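Berberine bridge enzyme-like 28 (Arabidopsis thaliana, PDB 5D79) carries covalently bound FAD as a secreted, berberine bridge enzyme-like oxidoreductase and is involved in adaptation to salt stress. Local coordinates at residues I82-A87 with A126-R131; E29-C34 with H100-R105; A109-E114 with H174-V179; T144-T149 with I202-V207. All coordinates share one frame; numbering follows the deposited sequence.

All four contacts reach the FAD-binding domain of the PCMH type. Contacts 1 and 2, with centres about 14 Å apart, share its mixed sheet: strands 125-129 and 103-107 are neighbours there, and Ile128 N meets Arg105 O at 2.8 Å. Contact 3 holds the flavin and diphosphate of FAD. Contact 4 belongs to the antiparallel sheet that holds strands 144-148, 202-208 and 238-248, its centre about 18 Å from that of contact 3; Val179 CG2 packs 3.8 Å from Thr149 CA, and both contacts touch the cofactor. Leu130 CD1, 3.5 Å from Thr149 OG1, joins contact 1 to contact 4 near FAD. Contact 2 is remote, its centre about 26 Å from that of contact 3.

Contact 1. Residues I82-A87 with A126-R131; sequences ITPVKA and AVIDLR
Ile82 pairs with Ile128 as a parallel beta bridge, and just beyond it Thr83 and Pro84 run beside Asp129. Ile82 N donates almost straight (174°) to Val127 O at 2.8 Å, and Asp129 N returns a more bent bond to Ile82 O. Thr83 CA adds a CA-H...O contact to Asp129 O, and a water donates to that oxygen and to Pro84 O, tying the two segments together where strand pairing ends. The side chain of Asp129 starts alongside Thr83, its CB 4.1 Å from Thr83 CG2. With CG anti to the backbone N (chi1 -169°), the carboxylate reaches past the strand end. OD1 takes two donors: Arg131 N at 3.0 Å, closing an Asx turn, and Arg131 NE, which comes from above the carboxylate plane. OD2 forms a salt bridge to Arg131 NH2 at 2.8 Å and another to Arg107 on strand 103-107. Replaced by an alanine, Asp129 would probably leave Arg131 and Arg107 without their shared anion and the Arg131 backbone N without its Asx-turn acceptor. On the side of Ile128, Pro84 CG lies 4.0 Å from Ile128 CG2, the two side chains crossing at about a right angle, and 4.2 Å from Leu130 CD2. Helix 87-100 covers this apolar patch through Val90 and Val93, while Leu130 also touches FAD. The arrangement belongs to the alpha/beta part of the PCMH-type FAD-binding fold: a parallel strand pair whose ends lead into helix 87-100 on one side and a cofactor-lining turn on the other.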
# COMPACT_ATOMS: atom_id res chain seq x y z
N ILE A 82 18.52 13.65 -0.77
CA ILE A 82 18.18 14.85 -1.52
C ILE A 82 16.67 15.07 -1.46
O ILE A 82 15.88 14.16 -1.75
CB ILE A 82 18.66 14.76 -3.00
CG1 ILE A 82 20.14 14.37 -3.08
CG2 ILE A 82 18.43 16.07 -3.72
CD1 ILE A 82 20.40 12.87 -3.25
N THR A 83 16.26 16.27 -1.04
CA THR A 83 14.85 16.64 -1.00
C THR A 83 14.55 17.65 -2.11
O THR A 83 14.53 18.85 -1.87
CB THR A 83 14.41 17.24 0.39
OG1 THR A 83 15.05 18.50 0.63
CG2 THR A 83 14.74 16.28 1.53
N PRO A 84 14.33 17.15 -3.34
CA PRO A 84 14.09 18.00 -4.52
C PRO A 84 12.90 18.95 -4.33
O PRO A 84 11.97 18.62 -3.59
CB PRO A 84 13.79 16.98 -5.63
CG PRO A 84 13.33 15.74 -4.89
CD PRO A 84 14.15 15.72 -3.65
N VAL A 85 12.94 20.11 -4.98
CA VAL A 85 11.84 21.07 -4.90
C VAL A 85 11.25 21.38 -6.27
O VAL A 85 10.16 21.94 -6.38
CB VAL A 85 12.27 22.39 -4.23
CG1 VAL A 85 12.71 22.14 -2.78
CG2 VAL A 85 13.38 23.07 -5.03
N LYS A 86 11.96 21.00 -7.33
CA LYS A 86 11.45 21.13 -8.68
C LYS A 86 11.83 19.88 -9.45
O LYS A 86 12.75 19.16 -9.05
CB LYS A 86 11.98 22.39 -9.37
CG LYS A 86 13.49 22.54 -9.31
CD LYS A 86 13.93 23.94 -9.70
CE LYS A 86 15.45 24.11 -9.55
NZ LYS A 86 15.93 24.03 -8.14
N ALA A 87 11.12 19.60 -10.54
CA ALA A 87 11.38 18.40 -11.32
C ALA A 87 12.83 18.30 -11.75
O ALA A 87 13.41 17.21 -11.71
CB ALA A 87 10.48 18.36 -12.54
N ALA A 126 21.94 6.57 -2.00
CA ALA A 126 21.42 7.86 -1.60
C ALA A 126 19.89 7.78 -1.65
O ALA A 126 19.34 6.83 -2.21
CB ALA A 126 21.94 8.94 -2.52
N VAL A 127 19.21 8.77 -1.07
CA VAL A 127 17.75 8.80 -1.02
C VAL A 127 17.18 10.03 -1.71
O VAL A 127 17.57 11.14 -1.42
CB VAL A 127 17.22 8.77 0.44
CG1 VAL A 127 15.74 9.09 0.48
CG2 VAL A 127 17.49 7.41 1.08
N ILE A 128 16.26 9.82 -2.65
CA ILE A 128 15.43 10.90 -3.21
C ILE A 128 14.11 10.99 -2.43
O ILE A 128 13.14 10.28 -2.73
CB ILE A 128 15.12 10.67 -4.72
CG1 ILE A 128 16.38 10.26 -5.49
CG2 ILE A 128 14.50 11.91 -5.33
CD1 ILE A 128 16.10 9.85 -6.91
N ASP A 129 14.07 11.86 -1.41
CA ASP A 129 12.89 12.07 -0.58
C ASP A 129 11.99 13.11 -1.24
O ASP A 129 12.42 14.25 -1.48
CB ASP A 129 13.30 12.50 0.83
CG ASP A 129 12.14 12.48 1.85
OD1 ASP A 129 11.06 13.04 1.57
OD2 ASP A 129 12.34 11.93 2.96
N LEU A 130 10.75 12.73 -1.53
CA LEU A 130 9.84 13.56 -2.33
C LEU A 130 8.95 14.47 -1.50
O LEU A 130 7.98 15.03 -2.02
CB LEU A 130 8.96 12.68 -3.22
CG LEU A 130 9.74 11.85 -4.23
CD1 LEU A 130 8.83 10.85 -4.90
CD2 LEU A 130 10.38 12.76 -5.26
N ARG A 131 9.29 14.62 -0.23
CA ARG A 131 8.47 15.37 0.72
C ARG A 131 8.11 16.79 0.28
O ARG A 131 7.09 17.32 0.71
CB ARG A 131 9.18 15.43 2.06
CG ARG A 131 10.44 16.28 2.09
CD ARG A 131 11.08 16.17 3.44
NE ARG A 131 11.01 14.79 3.89
CZ ARG A 131 11.44 14.35 5.06
NH1 ARG A 131 11.97 15.20 5.93
NH2 ARG A 131 11.33 13.06 5.36
O HOH W 1 11.53 16.76 -1.80

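Contact 2. Residues E29-C34 with H100-R105; sequences EDFLKC and HGIHVR
Phe31 and Cys34, on helix 29-36, pack against His100 and Ile102, which form the turn from helix 87-100 into strand 103-107. That turn belongs to a beta-alpha-beta crossover of the FAD-binding domain, in which helix 87-100 links the parallel strands 80-82 and 103-107. The buried part is apolar. Ile102 packs on Phe31: its CG2 stands over the centre of the phenyl ring, 4.3 Å from the centroid and only 4° off the normal, while Ile102 CG1 is 3.8 Å from Phe31 CG. A chi1 of 162° swings the Phe31 ring away from its backbone N and onto Ile102, and the side chain also touches Cys96. The solvent side is polar and more exposed, yet close: His100 lays one face of its imidazole against the helix backbone, under Phe31 N and Asp30 C. Asp30 brings its CB to 3.3 Å from His100 ND1, but its carboxylate turns aside, OD1 staying 4.5 Å from that nitrogen. No hydrogen bond joins the two segments; the Cys34-Cys96 disulfide fastens helix 29-36 to helix 87-100 covalently, and Cys34 SG lies in the plane of the His100 ring, at its edge, 4.8 Å from the centroid.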
# COMPACT_ATOMS: atom_id res chain seq x y z
N GLU A 29 31.80 11.17 -4.04
CA GLU A 29 32.35 12.50 -3.86
C GLU A 29 32.03 13.39 -5.07
O GLU A 29 31.41 14.45 -4.93
CB GLU A 29 33.87 12.41 -3.62
CG GLU A 29 34.65 11.48 -4.60
CD GLU A 29 34.38 9.99 -4.40
OE1 GLU A 29 34.55 9.22 -5.37
OE2 GLU A 29 33.99 9.59 -3.28
N ASP A 30 32.43 12.92 -6.25
CA ASP A 30 32.18 13.63 -7.50
C ASP A 30 30.69 13.78 -7.70
O ASP A 30 30.22 14.81 -8.19
CB ASP A 30 32.80 12.87 -8.70
CG ASP A 30 34.20 12.34 -8.41
OD1 ASP A 30 34.32 11.22 -7.87
OD2 ASP A 30 35.18 13.02 -8.77
N PHE A 31 29.95 12.75 -7.31
CA PHE A 31 28.49 12.74 -7.40
C PHE A 31 27.94 13.99 -6.74
O PHE A 31 27.19 14.75 -7.36
CB PHE A 31 27.90 11.48 -6.75
CG PHE A 31 26.44 11.60 -6.42
CD1 PHE A 31 25.48 11.62 -7.43
CD2 PHE A 31 26.01 11.69 -5.11
CE1 PHE A 31 24.14 11.74 -7.14
CE2 PHE A 31 24.67 11.81 -4.81
CZ PHE A 31 23.73 11.83 -5.82
N LEU A 32 28.35 14.22 -5.50
CA LEU A 32 27.96 15.40 -4.73
C LEU A 32 28.29 16.67 -5.49
O LEU A 32 27.45 17.57 -5.62
CB LEU A 32 28.64 15.42 -3.36
CG LEU A 32 28.30 14.30 -2.38
CD1 LEU A 32 29.33 14.23 -1.28
CD2 LEU A 32 26.91 14.52 -1.80
N LYS A 33 29.52 16.75 -6.00
CA LYS A 33 29.96 17.91 -6.76
C LYS A 33 29.11 18.06 -8.01
O LYS A 33 28.73 19.17 -8.39
CB LYS A 33 31.44 17.80 -7.12
CG LYS A 33 32.37 18.56 -6.18
CD LYS A 33 33.30 17.63 -5.39
CE LYS A 33 34.22 18.41 -4.44
NZ LYS A 33 35.01 17.49 -3.57
N CYS A 34 28.81 16.93 -8.64
CA CYS A 34 28.03 16.92 -9.86
C CYS A 34 26.66 17.56 -9.66
O CYS A 34 26.16 18.26 -10.54
CB CYS A 34 27.87 15.48 -10.35
SG CYS A 34 26.75 15.27 -11.74
N HIS A 100 28.25 8.62 -11.91
CA HIS A 100 29.27 8.35 -10.90
C HIS A 100 29.05 7.03 -10.18
O HIS A 100 29.73 6.73 -9.19
CB HIS A 100 29.32 9.51 -9.91
CG HIS A 100 29.67 10.82 -10.54
ND1 HIS A 100 30.96 11.18 -10.85
CD2 HIS A 100 28.89 11.86 -10.93
CE1 HIS A 100 30.97 12.38 -11.40
NE2 HIS A 100 29.72 12.82 -11.46
N GLY A 101 28.11 6.23 -10.67
CA GLY A 101 27.89 4.90 -10.14
C GLY A 101 27.19 4.89 -8.80
O GLY A 101 27.40 4.00 -7.98
N ILE A 102 26.35 5.89 -8.57
CA ILE A 102 25.64 5.96 -7.31
C ILE A 102 24.24 5.37 -7.40
O ILE A 102 23.45 5.70 -8.29
CB ILE A 102 25.56 7.39 -6.80
CG1 ILE A 102 26.94 7.82 -6.30
CG2 ILE A 102 24.57 7.50 -5.67
CD1 ILE A 102 27.41 7.02 -5.10
N HIS A 103 23.96 4.48 -6.47
CA HIS A 103 22.67 3.81 -6.36
C HIS A 103 21.71 4.70 -5.57
O HIS A 103 22.13 5.34 -4.62
CB HIS A 103 22.88 2.47 -5.67
CG HIS A 103 21.64 1.67 -5.48
ND1 HIS A 103 20.71 1.49 -6.48
CD2 HIS A 103 21.17 1.00 -4.40
CE1 HIS A 103 19.72 0.75 -6.03
NE2 HIS A 103 19.97 0.44 -4.77
N VAL A 104 20.45 4.78 -5.98
CA VAL A 104 19.48 5.58 -5.23
C VAL A 104 18.25 4.81 -4.82
O VAL A 104 17.96 3.75 -5.37
CB VAL A 104 19.01 6.82 -6.02
CG1 VAL A 104 20.20 7.62 -6.51
CG2 VAL A 104 18.12 6.41 -7.17
N ARG A 105 17.53 5.35 -3.84
CA ARG A 105 16.21 4.86 -3.47
C ARG A 105 15.26 6.04 -3.40
O ARG A 105 15.66 7.11 -2.96
CB ARG A 105 16.25 4.12 -2.13
CG ARG A 105 17.00 2.81 -2.17
CD ARG A 105 16.34 1.81 -3.10
NE ARG A 105 17.20 0.65 -3.32
CZ ARG A 105 17.12 -0.49 -2.64
NH1 ARG A 105 16.20 -0.64 -1.69
NH2 ARG A 105 17.95 -1.49 -2.92

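Contact 3. Residues A109-E114 with H174-V179; sequences AGHCYE and HPTVGV. With FAD (flavin-adenine dinucleotide), chain E.
His111 and Thr176 meet through a side-chain hydrogen bond, NE2 donating to OG1 at 2.7 Å close to the imidazole plane, and a water donates to both Ala109 O and Thr176 O. The covalent link uses the other ring nitrogen: His111 ND1 is bonded to C8M of FAD at 1.6 Å, the 8alpha-histidyl attachment. With one nitrogen joined to the flavin and the other held by Thr176, the rotation of the ring is fixed. A CH-pi contact adds to this, Val177 CG2 over one imidazole face, 3.6 Å from the centroid. Ala109 CB packs 3.3 Å from Thr176 O and 3.4 Å from Gly178 N. Backbone amides grip the diphosphate: Gly110 N donates to FAD O2A, His111 N to FAD O3P and Cys112 N to FAD O1A. From across the contact Gly178 N donates to FAD O2P at 2.7 Å. Gly178 is the N-cap residue of helix 179-184, so the helix dipole would probably favour the phosphate charge; a side chain here would collide with O1P and Ala109. Around the flavin, Tyr113 turns its ring edge to C9, and His174 turns a ring face to C6 at the flavin rim, the carbon that carries a cysteinyl bond in berberine bridge enzyme itself. The loop 109-114 follows strand 103-107, segment 174-179, with a type I turn from His174 to Val177, leads into helix 179-184, and FAD is held between the two.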
# COMPACT_ATOMS: atom_id res chain seq x y z
N ALA A 109 6.35 8.74 1.25
CA ALA A 109 5.97 8.95 2.64
C ALA A 109 6.42 7.79 3.51
O ALA A 109 6.14 7.76 4.70
CB ALA A 109 4.46 9.16 2.77
N GLY A 110 7.09 6.82 2.90
CA GLY A 110 7.88 5.85 3.64
C GLY A 110 7.16 4.72 4.37
O GLY A 110 7.64 4.24 5.39
N HIS A 111 6.04 4.28 3.83
CA HIS A 111 5.32 3.17 4.41
C HIS A 111 5.76 1.78 3.92
O HIS A 111 5.09 0.80 4.21
CB HIS A 111 3.82 3.35 4.18
CG HIS A 111 3.14 4.10 5.29
ND1 HIS A 111 2.60 3.46 6.38
CD2 HIS A 111 2.95 5.42 5.49
CE1 HIS A 111 2.10 4.36 7.21
NE2 HIS A 111 2.30 5.56 6.69
N CYS A 112 6.86 1.70 3.18
CA CYS A 112 7.34 0.42 2.64
C CYS A 112 7.52 -0.60 3.75
O CYS A 112 8.28 -0.39 4.70
CB CYS A 112 8.66 0.57 1.87
SG CYS A 112 9.13 -0.88 0.85
N TYR A 113 6.83 -1.72 3.60
CA TYR A 113 6.77 -2.77 4.62
C TYR A 113 8.15 -3.31 5.04
O TYR A 113 8.32 -3.79 6.16
CB TYR A 113 5.88 -3.90 4.11
CG TYR A 113 4.45 -3.76 4.58
CD1 TYR A 113 3.84 -2.52 4.66
CD2 TYR A 113 3.71 -4.88 4.96
CE1 TYR A 113 2.53 -2.38 5.11
CE2 TYR A 113 2.39 -4.77 5.40
CZ TYR A 113 1.81 -3.51 5.48
OH TYR A 113 0.52 -3.40 5.92
N GLU A 114 9.13 -3.20 4.15
CA GLU A 114 10.49 -3.64 4.44
C GLU A 114 11.49 -2.47 4.43
O GLU A 114 12.70 -2.69 4.44
CB GLU A 114 10.94 -4.71 3.44
CG GLU A 114 10.13 -6.02 3.47
CD GLU A 114 10.57 -7.00 4.56
OE1 GLU A 114 11.33 -6.61 5.48
OE2 GLU A 114 10.15 -8.18 4.50
N HIS A 174 -5.38 4.46 5.23
CA HIS A 174 -4.41 5.05 6.15
C HIS A 174 -3.82 6.38 5.60
O HIS A 174 -3.13 6.40 4.58
CB HIS A 174 -3.30 4.04 6.46
CG HIS A 174 -3.79 2.81 7.18
ND1 HIS A 174 -4.31 1.71 6.52
CD2 HIS A 174 -3.83 2.50 8.50
CE1 HIS A 174 -4.65 0.79 7.40
NE2 HIS A 174 -4.37 1.24 8.61
N PRO A 175 -4.11 7.50 6.29
CA PRO A 175 -3.85 8.83 5.73
C PRO A 175 -2.38 9.16 5.50
O PRO A 175 -2.11 9.99 4.63
CB PRO A 175 -4.45 9.78 6.77
CG PRO A 175 -5.35 8.95 7.59
CD PRO A 175 -4.78 7.57 7.60
N THR A 176 -1.44 8.56 6.24
CA THR A 176 -0.03 8.96 6.10
C THR A 176 0.69 8.18 4.97
O THR A 176 1.88 8.37 4.72
CB THR A 176 0.78 8.80 7.44
OG1 THR A 176 0.74 7.44 7.90
CG2 THR A 176 0.25 9.72 8.54
N VAL A 177 -0.03 7.30 4.30
CA VAL A 177 0.56 6.54 3.22
C VAL A 177 0.68 7.43 1.98
O VAL A 177 -0.26 8.12 1.60
CB VAL A 177 -0.25 5.28 2.90
CG1 VAL A 177 0.30 4.59 1.67
CG2 VAL A 177 -0.23 4.33 4.10
N GLY A 178 1.86 7.41 1.36
CA GLY A 178 2.14 8.26 0.22
C GLY A 178 1.50 7.74 -1.04
O GLY A 178 1.33 6.54 -1.21
N VAL A 179 1.15 8.66 -1.94
CA VAL A 179 0.57 8.24 -3.21
C VAL A 179 1.66 7.67 -4.13
O VAL A 179 1.37 6.87 -5.02
CB VAL A 179 -0.17 9.41 -3.90
CG1 VAL A 179 -1.34 9.89 -3.04
CG2 VAL A 179 0.79 10.54 -4.19
PA FAD E . 7.44 4.49 0.38
O1A FAD E . 8.31 3.71 1.34
O2A FAD E . 7.84 5.95 0.29
O5B FAD E . 7.46 3.78 -1.07
C5B FAD E . 7.29 2.38 -1.21
C4B FAD E . 7.89 1.83 -2.52
O4B FAD E . 7.46 2.65 -3.59
C3B FAD E . 9.41 1.86 -2.49
O3B FAD E . 9.95 0.75 -3.17
C2B FAD E . 9.74 3.16 -3.20
O2B FAD E . 11.00 3.13 -3.83
C1B FAD E . 8.57 3.32 -4.17
N9A FAD E . 8.22 4.72 -4.49
C8A FAD E . 7.70 5.69 -3.66
N7A FAD E . 7.52 6.82 -4.38
C5A FAD E . 7.91 6.60 -5.66
C6A FAD E . 7.95 7.39 -6.81
N6A FAD E . 7.32 8.56 -6.85
N1A FAD E . 8.41 6.85 -7.99
C2A FAD E . 8.83 5.54 -8.04
N3A FAD E . 8.80 4.77 -6.90
C4A FAD E . 8.35 5.28 -5.73
N1 FAD E . -1.84 -0.49 1.18
C2 FAD E . -3.10 -0.76 0.70
O2 FAD E . -3.33 -0.76 -0.52
N3 FAD E . -4.13 -1.02 1.60
C4 FAD E . -3.91 -1.02 2.96
O4 FAD E . -4.87 -1.14 3.73
C4X FAD E . -2.64 -0.71 3.45
N5 FAD E . -2.41 -0.56 4.81
C5X FAD E . -1.23 0.03 5.24
C6 FAD E . -1.06 0.43 6.56
C7 FAD E . 0.13 1.02 6.98
C7M FAD E . 0.30 1.43 8.41
C8 FAD E . 1.15 1.26 6.06
C8M FAD E . 2.45 1.87 6.49
C9 FAD E . 0.99 0.86 4.74
C9A FAD E . -0.18 0.20 4.33
N10 FAD E . -0.34 -0.23 3.03
C10 FAD E . -1.61 -0.42 2.54
C1' FAD E . 0.85 -0.40 2.13
C2' FAD E . 1.21 0.84 1.34
O2' FAD E . 0.18 1.11 0.41
C3' FAD E . 2.54 0.58 0.65
O3' FAD E . 3.54 0.45 1.63
C4' FAD E . 2.95 1.72 -0.26
O4' FAD E . 3.83 1.26 -1.24
C5' FAD E . 3.70 2.76 0.55
O5' FAD E . 3.77 3.95 -0.19
P FAD E . 4.61 5.16 0.43
O1P FAD E . 4.82 6.23 -0.61
O2P FAD E . 3.92 5.72 1.66
O3P FAD E . 5.92 4.35 0.90
O HOH W 2 4.36 9.05 6.19

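Contact 4. Residues T144-T149 with I202-V207; sequences TGWVQT and IIDALV. With FAD (flavin-adenine dinucleotide), chain E; PO4 (phosphate ion), chain D.
The antiparallel sheet of the FAD-binding domain brings Trp146 of strand 144-148 against Asp204, Ala205 and Leu206 of strand 202-208. Both strands pair antiparallel with strand 238-248, which runs between them, so the axes of 144-148 and 202-207 come within 8.6 Å, run 27° apart and share no hydrogen bond. Side chains must bridge the gap. In Trp146 a chi1 of -81° sends the indole out across the middle strand. Its outermost six-ring atoms do the touching: CH2 is 3.7 Å from Ala205 N and 3.8 Å from Asp204 CG, and CZ3 is 3.8 Å from Leu206 CG. The Asp204 carboxylate is inclined 56° to the indole plane, neither stacked on it nor square to it, and its OD1 accepts from Arg217 N. At the other end of the contact the methyl groups Thr144 CG2 and Ile203 CD1 meet at 3.7 Å. A phosphate ion, probably from the crystallisation liquor, sits near Trp146, with its O1 3.3 Å from Trp146 CB; Gln148 NE2 gives it two weak hydrogen bonds, and Leu206 CD1 closes on its O4. A serine in place of Trp146 would probably open a gap beside strand 238-248 and leave Leu206 and the Asp204 side chain without their aromatic neighbour. The indole also touches Ser241 and Lys243 of strand 238-248; strand 136-139 pairs with the far edge of strand 144-148, whose following residue, Thr149, places its CB 3.5 Å from N6A of the FAD adenine.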
# COMPACT_ATOMS: atom_id res chain seq x y z
N THR A 144 -10.91 15.67 -12.52
CA THR A 144 -9.52 15.25 -12.61
C THR A 144 -8.70 16.03 -11.61
O THR A 144 -9.18 16.98 -11.00
CB THR A 144 -8.94 15.45 -14.05
OG1 THR A 144 -9.05 16.82 -14.45
CG2 THR A 144 -9.66 14.56 -15.04
N GLY A 145 -7.44 15.65 -11.45
CA GLY A 145 -6.52 16.45 -10.69
C GLY A 145 -5.12 15.92 -10.87
O GLY A 145 -4.93 14.74 -11.12
N TRP A 146 -4.14 16.79 -10.76
CA TRP A 146 -2.77 16.31 -10.73
C TRP A 146 -2.31 16.19 -9.28
O TRP A 146 -2.60 17.06 -8.45
CB TRP A 146 -1.86 17.21 -11.54
CG TRP A 146 -1.92 16.93 -13.01
CD1 TRP A 146 -2.73 17.52 -13.93
CD2 TRP A 146 -1.14 15.97 -13.72
NE1 TRP A 146 -2.51 16.99 -15.18
CE2 TRP A 146 -1.53 16.03 -15.08
CE3 TRP A 146 -0.14 15.05 -13.35
CZ2 TRP A 146 -0.96 15.22 -16.07
CZ3 TRP A 146 0.42 14.24 -14.33
CH2 TRP A 146 0.01 14.33 -15.67
N VAL A 147 -1.63 15.10 -8.98
CA VAL A 147 -1.18 14.87 -7.62
C VAL A 147 0.29 14.50 -7.61
O VAL A 147 0.65 13.40 -8.02
CB VAL A 147 -1.98 13.74 -6.94
CG1 VAL A 147 -1.73 13.75 -5.41
CG2 VAL A 147 -3.47 13.86 -7.26
N GLN A 148 1.12 15.43 -7.15
CA GLN A 148 2.55 15.18 -7.02
C GLN A 148 2.81 14.06 -6.02
O GLN A 148 2.17 13.99 -4.97
CB GLN A 148 3.29 16.44 -6.60
CG GLN A 148 3.20 17.57 -7.60
CD GLN A 148 4.31 18.59 -7.40
OE1 GLN A 148 4.69 18.89 -6.28
NE2 GLN A 148 4.84 19.11 -8.50
N THR A 149 3.76 13.20 -6.36
CA THR A 149 3.96 11.93 -5.66
C THR A 149 4.45 12.03 -4.21
O THR A 149 4.51 11.02 -3.50
CB THR A 149 4.95 11.06 -6.44
OG1 THR A 149 6.07 11.87 -6.83
CG2 THR A 149 4.27 10.49 -7.69
N ILE A 202 -6.12 6.13 -12.75
CA ILE A 202 -5.10 7.10 -13.12
C ILE A 202 -5.04 7.22 -14.64
O ILE A 202 -4.96 6.21 -15.35
CB ILE A 202 -3.75 6.69 -12.54
CG1 ILE A 202 -3.80 6.85 -11.01
CG2 ILE A 202 -2.63 7.51 -13.18
CD1 ILE A 202 -2.80 6.04 -10.25
N ILE A 203 -5.10 8.45 -15.14
CA ILE A 203 -5.30 8.66 -16.56
C ILE A 203 -4.12 9.33 -17.28
O ILE A 203 -4.12 9.45 -18.50
CB ILE A 203 -6.57 9.50 -16.78
CG1 ILE A 203 -6.53 10.76 -15.93
CG2 ILE A 203 -7.82 8.69 -16.45
CD1 ILE A 203 -7.64 11.74 -16.24
N ASP A 204 -3.12 9.77 -16.51
CA ASP A 204 -1.88 10.34 -17.05
C ASP A 204 -0.90 10.41 -15.89
O ASP A 204 -1.30 10.25 -14.74
CB ASP A 204 -2.10 11.72 -17.69
CG ASP A 204 -0.94 12.16 -18.61
OD1 ASP A 204 0.20 11.69 -18.43
OD2 ASP A 204 -1.18 12.99 -19.51
N ALA A 205 0.37 10.65 -16.18
CA ALA A 205 1.38 10.67 -15.13
C ALA A 205 2.64 11.29 -15.66
O ALA A 205 2.85 11.33 -16.86
CB ALA A 205 1.66 9.27 -14.62
N LEU A 206 3.49 11.77 -14.76
CA LEU A 206 4.81 12.25 -15.14
C LEU A 206 5.84 11.33 -14.51
O LEU A 206 5.76 11.07 -13.31
CB LEU A 206 5.04 13.69 -14.70
CG LEU A 206 4.10 14.78 -15.20
CD1 LEU A 206 4.38 16.08 -14.48
CD2 LEU A 206 4.25 14.95 -16.69
N VAL A 207 6.79 10.85 -15.29
CA VAL A 207 7.86 10.02 -14.75
C VAL A 207 9.24 10.47 -15.30
O VAL A 207 9.36 10.86 -16.46
CB VAL A 207 7.59 8.51 -15.04
CG1 VAL A 207 7.54 8.25 -16.53
CG2 VAL A 207 8.61 7.61 -14.36
PA FAD E . 7.44 4.49 0.38
O1A FAD E . 8.31 3.71 1.34
O2A FAD E . 7.84 5.95 0.29
O5B FAD E . 7.46 3.78 -1.07
C5B FAD E . 7.29 2.38 -1.21
C4B FAD E . 7.89 1.83 -2.52
O4B FAD E . 7.46 2.65 -3.59
C3B FAD E . 9.41 1.86 -2.49
O3B FAD E . 9.95 0.75 -3.17
C2B FAD E . 9.74 3.16 -3.20
O2B FAD E . 11.00 3.13 -3.83
C1B FAD E . 8.57 3.32 -4.17
N9A FAD E . 8.22 4.72 -4.49
C8A FAD E . 7.70 5.69 -3.66
N7A FAD E . 7.52 6.82 -4.38
C5A FAD E . 7.91 6.60 -5.66
C6A FAD E . 7.95 7.39 -6.81
N6A FAD E . 7.32 8.56 -6.85
N1A FAD E . 8.41 6.85 -7.99
C2A FAD E . 8.83 5.54 -8.04
N3A FAD E . 8.80 4.77 -6.90
C4A FAD E . 8.35 5.28 -5.73
N1 FAD E . -1.84 -0.49 1.18
C2 FAD E . -3.10 -0.76 0.70
O2 FAD E . -3.33 -0.76 -0.52
N3 FAD E . -4.13 -1.02 1.60
C4 FAD E . -3.91 -1.02 2.96
O4 FAD E . -4.87 -1.14 3.73
C4X FAD E . -2.64 -0.71 3.45
N5 FAD E . -2.41 -0.56 4.81
C5X FAD E . -1.23 0.03 5.24
C6 FAD E . -1.06 0.43 6.56
C7 FAD E . 0.13 1.02 6.98
C7M FAD E . 0.30 1.43 8.41
C8 FAD E . 1.15 1.26 6.06
C8M FAD E . 2.45 1.87 6.49
C9 FAD E . 0.99 0.86 4.74
C9A FAD E . -0.18 0.20 4.33
N10 FAD E . -0.34 -0.23 3.03
C10 FAD E . -1.61 -0.42 2.54
C1' FAD E . 0.85 -0.40 2.13
C2' FAD E . 1.21 0.84 1.34
O2' FAD E . 0.18 1.11 0.41
C3' FAD E . 2.54 0.58 0.65
O3' FAD E . 3.54 0.45 1.63
C4' FAD E . 2.95 1.72 -0.26
O4' FAD E . 3.83 1.26 -1.24
C5' FAD E . 3.70 2.76 0.55
O5' FAD E . 3.77 3.95 -0.19
P FAD E . 4.61 5.16 0.43
O1P FAD E . 4.82 6.23 -0.61
O2P FAD E . 3.92 5.72 1.66
O3P FAD E . 5.92 4.35 0.90
P PO4 D . 2.49 18.38 -11.50
O1 PO4 D . 1.42 17.37 -11.19
O2 PO4 D . 2.25 18.93 -12.89
O3 PO4 D . 2.44 19.48 -10.47
O4 PO4 D . 3.85 17.72 -11.43